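Local coordinates for ABC transporter periplasmic peptide-binding protein (Pseudoalteromonas, PDB 4QFL) that binds dipeptides in the periplasm, here held with Ala-Phe, and probably hands them to an ABC transporter for uptake into the cell, at residues Phe42-Thr47 with Asp54-Gln59; Gln59-Leu64 with Val184-Glu189. All coordinates share one frame; numbering follows the deposited sequence.

Both contacts are built on helix 50-60 and the chain that leaves it, with centres about 10 Å apart. Interaction 1 comes first: the loop 42-47, which follows strand 30-35, folds back on the helix that it leads into. Interaction 2 opens where the helix ends, and there the chain meets 184-189, a partner 120 residues away in sequence that runs into helix 188-196. Q59 belongs to both, and Y61 joins them directly, its OH probably hydrogen-bonded to F42 O and its ring packed on P44. T48, T49 and G50, just before and at the start of the helix, line the dipeptide pocket, so both contacts pack the helix and its exit close to the binding site.

Interaction 1. Residues Phe42-Thr47 with Asp54-Gln59; sequences FNPQVT and DIIANQ
I56 reaches from helix 50-60 into the bend of the preceding loop, where its branches part to meet different partners. The methyl CG2 goes to F42, 3.5 Å from CD2, and approaches the ring obliquely. CD1, at the end of the longer branch, lies 3.6 Å from the backbone N of P44 and 3.7 Å from its CD, and also touches the carbonyl carbon of F42. The first torsion explains the split: CG1 sits between the backbone N and the carbonyl carbon (chi1 67°), a less common choice for isoleucine on a helix, but one that directs CD1 at the proline while CG2 faces the phenylalanine. A beta-branched side chain suits this place because it fills two directions at once. The next residue, A57, is small, and the P44 ring passes it loosely, P44 CG 4.4 Å from A57 CB. No hydrogen bond crosses between the segments; the contact is apolar and buried.

The loop's shape is set by its own polar groups. N43 OD1 accepts from Q45 N at 2.9 Å in an Asx turn, the donor lying well above the carbonyl plane, while N43 ND2 gives an almost straight bond (175°) to Q45 OE1. Together these bonds brace the short 3-10 segment 44-46, which P44 begins with a ring-restrained phi.

Farther out, N43 ND2 also bonds D204, and Q45 NE2 bonds the carbonyl of T121. The F42 ring meets Y215 and Y218 of strand 213-219 edge-to-face, the side chains of N43 and Q45 touch helix 115-126, and I55 packs on Y244 of strand 241-246.

Interaction 2. Residues Gln59-Leu64 with Val184-Glu189; sequences QLYDRL and VVLSKE
Y61 and V184 make the main apolar contact, their beta carbons 3.5 Å apart. V184 CG2 lies over one face of the tyrosine ring in a CH-pi contact, 4.0 Å from the centroid; L60 CB lies against the opposite face, toward the rim. L186 swings its CD2 in to 3.6 Å from Y61 CE1, meeting the ring obliquely. With CG anti to the carbonyl carbon (chi1 -61°), the tyrosine lays its flat apolar ring across the valine, while its OH, hydrogen-bonded to F42 O, satisfies a backbone carbonyl. L64 CD2 meets V185 CG2 at 4.2 Å, the side chains crossing at about a right angle.

Y61 is where the chain leaves helix 50-60; from there it runs extended and crosses 184-186, coming nearest at R63 and V184. In this family 5 extracellular solute-binding protein the contact joins that exit to the start of helix 188-196, where S187 OG caps Y190 N.

The polar links use backbone groups. V185 N donates to D62 O at 3.0 Å, nearly along the C=O axis, and a water bridges D62 N to V185 O. D62 turns its CB away from 184-189, and its acidic group suits three surrounding donors, Y232, T210 and W233; R63 NH1 bonds A179 O.

Interaction 1. Residues Phe42-Thr47 with Asp54-Gln59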
# COMPACT_ATOMS: atom_id res chain seq x y z
N PHE A 42 1.15 -13.41 7.43
CA PHE A 42 1.82 -12.70 8.51
C PHE A 42 3.23 -12.25 8.12
O PHE A 42 4.01 -11.81 8.96
CB PHE A 42 1.77 -13.52 9.80
CG PHE A 42 0.43 -13.48 10.43
CD1 PHE A 42 -0.53 -14.41 10.10
CD2 PHE A 42 0.09 -12.45 11.28
CE1 PHE A 42 -1.80 -14.34 10.65
CE2 PHE A 42 -1.17 -12.39 11.84
CZ PHE A 42 -2.10 -13.33 11.52
N ASN A 43 3.51 -12.33 6.82
CA ASN A 43 4.75 -11.80 6.27
C ASN A 43 4.47 -10.68 5.27
O ASN A 43 3.89 -10.92 4.21
CB ASN A 43 5.55 -12.92 5.60
CG ASN A 43 6.75 -12.41 4.87
OD1 ASN A 43 7.13 -11.24 4.99
ND2 ASN A 43 7.38 -13.29 4.10
N PRO A 44 4.89 -9.45 5.60
CA PRO A 44 4.61 -8.26 4.77
C PRO A 44 5.15 -8.36 3.35
O PRO A 44 4.66 -7.67 2.46
CB PRO A 44 5.33 -7.14 5.53
CG PRO A 44 5.43 -7.63 6.94
CD PRO A 44 5.60 -9.10 6.84
N GLN A 45 6.16 -9.21 3.15
CA GLN A 45 6.78 -9.41 1.84
C GLN A 45 5.82 -9.85 0.73
O GLN A 45 6.03 -9.53 -0.44
CB GLN A 45 7.88 -10.47 1.94
CG GLN A 45 9.09 -10.05 2.74
CD GLN A 45 10.19 -11.08 2.64
OE1 GLN A 45 9.92 -12.28 2.57
NE2 GLN A 45 11.43 -10.62 2.61
N VAL A 46 4.78 -10.58 1.11
CA VAL A 46 3.95 -11.28 0.15
C VAL A 46 2.69 -10.51 -0.29
O VAL A 46 1.87 -11.02 -1.05
CB VAL A 46 3.60 -12.69 0.66
CG1 VAL A 46 4.86 -13.43 1.10
CG2 VAL A 46 2.62 -12.63 1.79
N THR A 47 2.55 -9.27 0.18
CA THR A 47 1.37 -8.49 -0.12
C THR A 47 1.68 -7.00 -0.31
O THR A 47 2.69 -6.50 0.20
CB THR A 47 0.35 -8.63 1.00
OG1 THR A 47 -0.92 -8.14 0.56
CG2 THR A 47 0.78 -7.83 2.21
N ASP A 54 -1.39 -3.10 7.83
CA ASP A 54 -1.81 -2.32 8.98
C ASP A 54 -1.81 -3.21 10.22
O ASP A 54 -1.55 -2.73 11.31
CB ASP A 54 -3.18 -1.69 8.77
CG ASP A 54 -3.11 -0.35 8.03
OD1 ASP A 54 -2.00 0.16 7.83
OD2 ASP A 54 -4.18 0.19 7.66
N ILE A 55 -2.10 -4.49 10.03
CA ILE A 55 -2.12 -5.45 11.14
C ILE A 55 -0.71 -5.89 11.57
O ILE A 55 -0.38 -5.83 12.75
CB ILE A 55 -2.95 -6.72 10.81
CG1 ILE A 55 -4.40 -6.34 10.51
CG2 ILE A 55 -2.90 -7.73 11.95
CD1 ILE A 55 -5.25 -7.48 10.02
N ILE A 56 0.12 -6.31 10.62
CA ILE A 56 1.33 -7.07 10.93
C ILE A 56 2.66 -6.32 10.96
O ILE A 56 3.55 -6.66 11.73
CB ILE A 56 1.48 -8.30 9.99
CG1 ILE A 56 1.74 -7.84 8.56
CG2 ILE A 56 0.25 -9.19 10.07
CD1 ILE A 56 1.93 -8.99 7.57
N ALA A 57 2.81 -5.30 10.12
CA ALA A 57 4.14 -4.76 9.81
C ALA A 57 4.84 -4.06 10.97
O ALA A 57 5.91 -4.47 11.40
CB ALA A 57 4.04 -3.83 8.61
N ASN A 58 4.23 -2.99 11.48
CA ASN A 58 4.84 -2.22 12.55
C ASN A 58 4.70 -2.90 13.89
O ASN A 58 5.37 -2.50 14.85
CB ASN A 58 4.23 -0.81 12.64
CG ASN A 58 4.60 0.06 11.48
OD1 ASN A 58 3.74 0.57 10.77
ND2 ASN A 58 5.89 0.22 11.28
N GLN A 59 3.84 -3.91 13.98
CA GLN A 59 3.59 -4.57 15.25
C GLN A 59 4.54 -5.73 15.52
O GLN A 59 5.07 -5.86 16.61
CB GLN A 59 2.13 -5.02 15.34
CG GLN A 59 1.14 -3.90 15.62
CD GLN A 59 1.12 -2.83 14.55
OE1 GLN A 59 0.75 -3.09 13.40
NE2 GLN A 59 1.52 -1.62 14.91

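Interaction 2. Residues Gln59-Leu64 with Val184-Glu189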
# COMPACT_ATOMS: atom_id res chain seq x y z
N GLN A 59 3.84 -3.91 13.98
CA GLN A 59 3.59 -4.57 15.25
C GLN A 59 4.54 -5.73 15.52
O GLN A 59 5.07 -5.86 16.61
CB GLN A 59 2.13 -5.02 15.34
CG GLN A 59 1.14 -3.90 15.62
CD GLN A 59 1.12 -2.83 14.55
OE1 GLN A 59 0.75 -3.09 13.40
NE2 GLN A 59 1.52 -1.62 14.91
N LEU A 60 4.75 -6.59 14.53
CA LEU A 60 5.56 -7.78 14.74
C LEU A 60 7.01 -7.60 14.34
O LEU A 60 7.85 -8.40 14.73
CB LEU A 60 4.99 -8.96 13.95
CG LEU A 60 3.61 -9.45 14.35
CD1 LEU A 60 3.12 -10.41 13.30
CD2 LEU A 60 3.68 -10.13 15.70
N TYR A 61 7.29 -6.58 13.53
CA TYR A 61 8.59 -6.47 12.87
C TYR A 61 9.27 -5.10 13.01
O TYR A 61 8.66 -4.14 13.47
CB TYR A 61 8.44 -6.75 11.37
CG TYR A 61 7.93 -8.13 11.03
CD1 TYR A 61 8.76 -9.24 11.13
CD2 TYR A 61 6.63 -8.32 10.57
CE1 TYR A 61 8.30 -10.52 10.79
CE2 TYR A 61 6.15 -9.59 10.23
CZ TYR A 61 7.00 -10.68 10.35
OH TYR A 61 6.54 -11.94 10.02
N ASP A 62 10.54 -5.04 12.61
CA ASP A 62 11.22 -3.77 12.37
C ASP A 62 11.90 -3.83 11.02
O ASP A 62 12.23 -4.91 10.53
CB ASP A 62 12.30 -3.49 13.42
CG ASP A 62 11.75 -3.43 14.84
OD1 ASP A 62 11.14 -2.40 15.19
OD2 ASP A 62 11.96 -4.39 15.60
N ARG A 63 12.13 -2.66 10.43
CA ARG A 63 12.89 -2.54 9.19
C ARG A 63 14.31 -2.14 9.54
O ARG A 63 14.63 -1.90 10.70
CB ARG A 63 12.28 -1.46 8.29
CG ARG A 63 10.86 -1.76 7.82
CD ARG A 63 10.12 -0.45 7.48
NE ARG A 63 9.84 0.32 8.69
CZ ARG A 63 9.23 1.50 8.71
NH1 ARG A 63 8.82 2.06 7.58
NH2 ARG A 63 9.03 2.12 9.87
N LEU A 64 15.15 -2.06 8.52
CA LEU A 64 16.49 -1.51 8.67
C LEU A 64 16.42 -0.02 8.98
O LEU A 64 17.12 0.49 9.85
CB LEU A 64 17.27 -1.73 7.37
CG LEU A 64 17.58 -3.19 7.07
CD1 LEU A 64 18.24 -3.33 5.70
CD2 LEU A 64 18.47 -3.76 8.16
N VAL A 184 10.61 -5.64 5.95
CA VAL A 184 10.90 -5.99 7.33
C VAL A 184 11.99 -7.03 7.38
O VAL A 184 12.27 -7.69 6.38
CB VAL A 184 9.69 -6.55 8.06
CG1 VAL A 184 8.54 -5.55 8.03
CG2 VAL A 184 9.27 -7.88 7.46
N VAL A 185 12.61 -7.17 8.55
CA VAL A 185 13.63 -8.18 8.77
C VAL A 185 13.08 -9.48 9.37
O VAL A 185 12.41 -9.45 10.41
CB VAL A 185 14.73 -7.65 9.70
CG1 VAL A 185 15.74 -8.74 10.00
CG2 VAL A 185 15.41 -6.45 9.06
N LEU A 186 13.38 -10.60 8.73
CA LEU A 186 12.89 -11.91 9.18
C LEU A 186 13.97 -12.72 9.90
O LEU A 186 15.14 -12.35 9.90
CB LEU A 186 12.37 -12.72 7.99
CG LEU A 186 11.32 -12.03 7.12
CD1 LEU A 186 10.92 -12.92 5.95
CD2 LEU A 186 10.13 -11.70 7.97
N SER A 187 13.55 -13.82 10.52
CA SER A 187 14.45 -14.71 11.25
C SER A 187 15.01 -15.85 10.41
O SER A 187 14.27 -16.74 9.99
CB SER A 187 13.74 -15.33 12.46
OG SER A 187 14.55 -16.36 13.01
N LYS A 188 16.32 -15.84 10.19
CA LYS A 188 16.97 -16.94 9.49
C LYS A 188 16.95 -18.21 10.33
O LYS A 188 16.72 -19.30 9.81
CB LYS A 188 18.40 -16.60 9.09
CG LYS A 188 18.99 -17.68 8.20
CD LYS A 188 20.41 -17.39 7.77
CE LYS A 188 20.90 -18.49 6.85
NZ LYS A 188 22.30 -18.29 6.40
N GLU A 189 17.20 -18.07 11.63
CA GLU A 189 17.20 -19.25 12.48
C GLU A 189 15.85 -19.96 12.44
O GLU A 189 15.79 -21.18 12.31
CB GLU A 189 17.60 -18.93 13.92
CG GLU A 189 17.64 -20.17 14.79
CD GLU A 189 18.12 -19.89 16.20
OE1 GLU A 189 18.12 -18.71 16.60
OE2 GLU A 189 18.50 -20.86 16.91
O HOH W 1 11.56 -7.83 12.56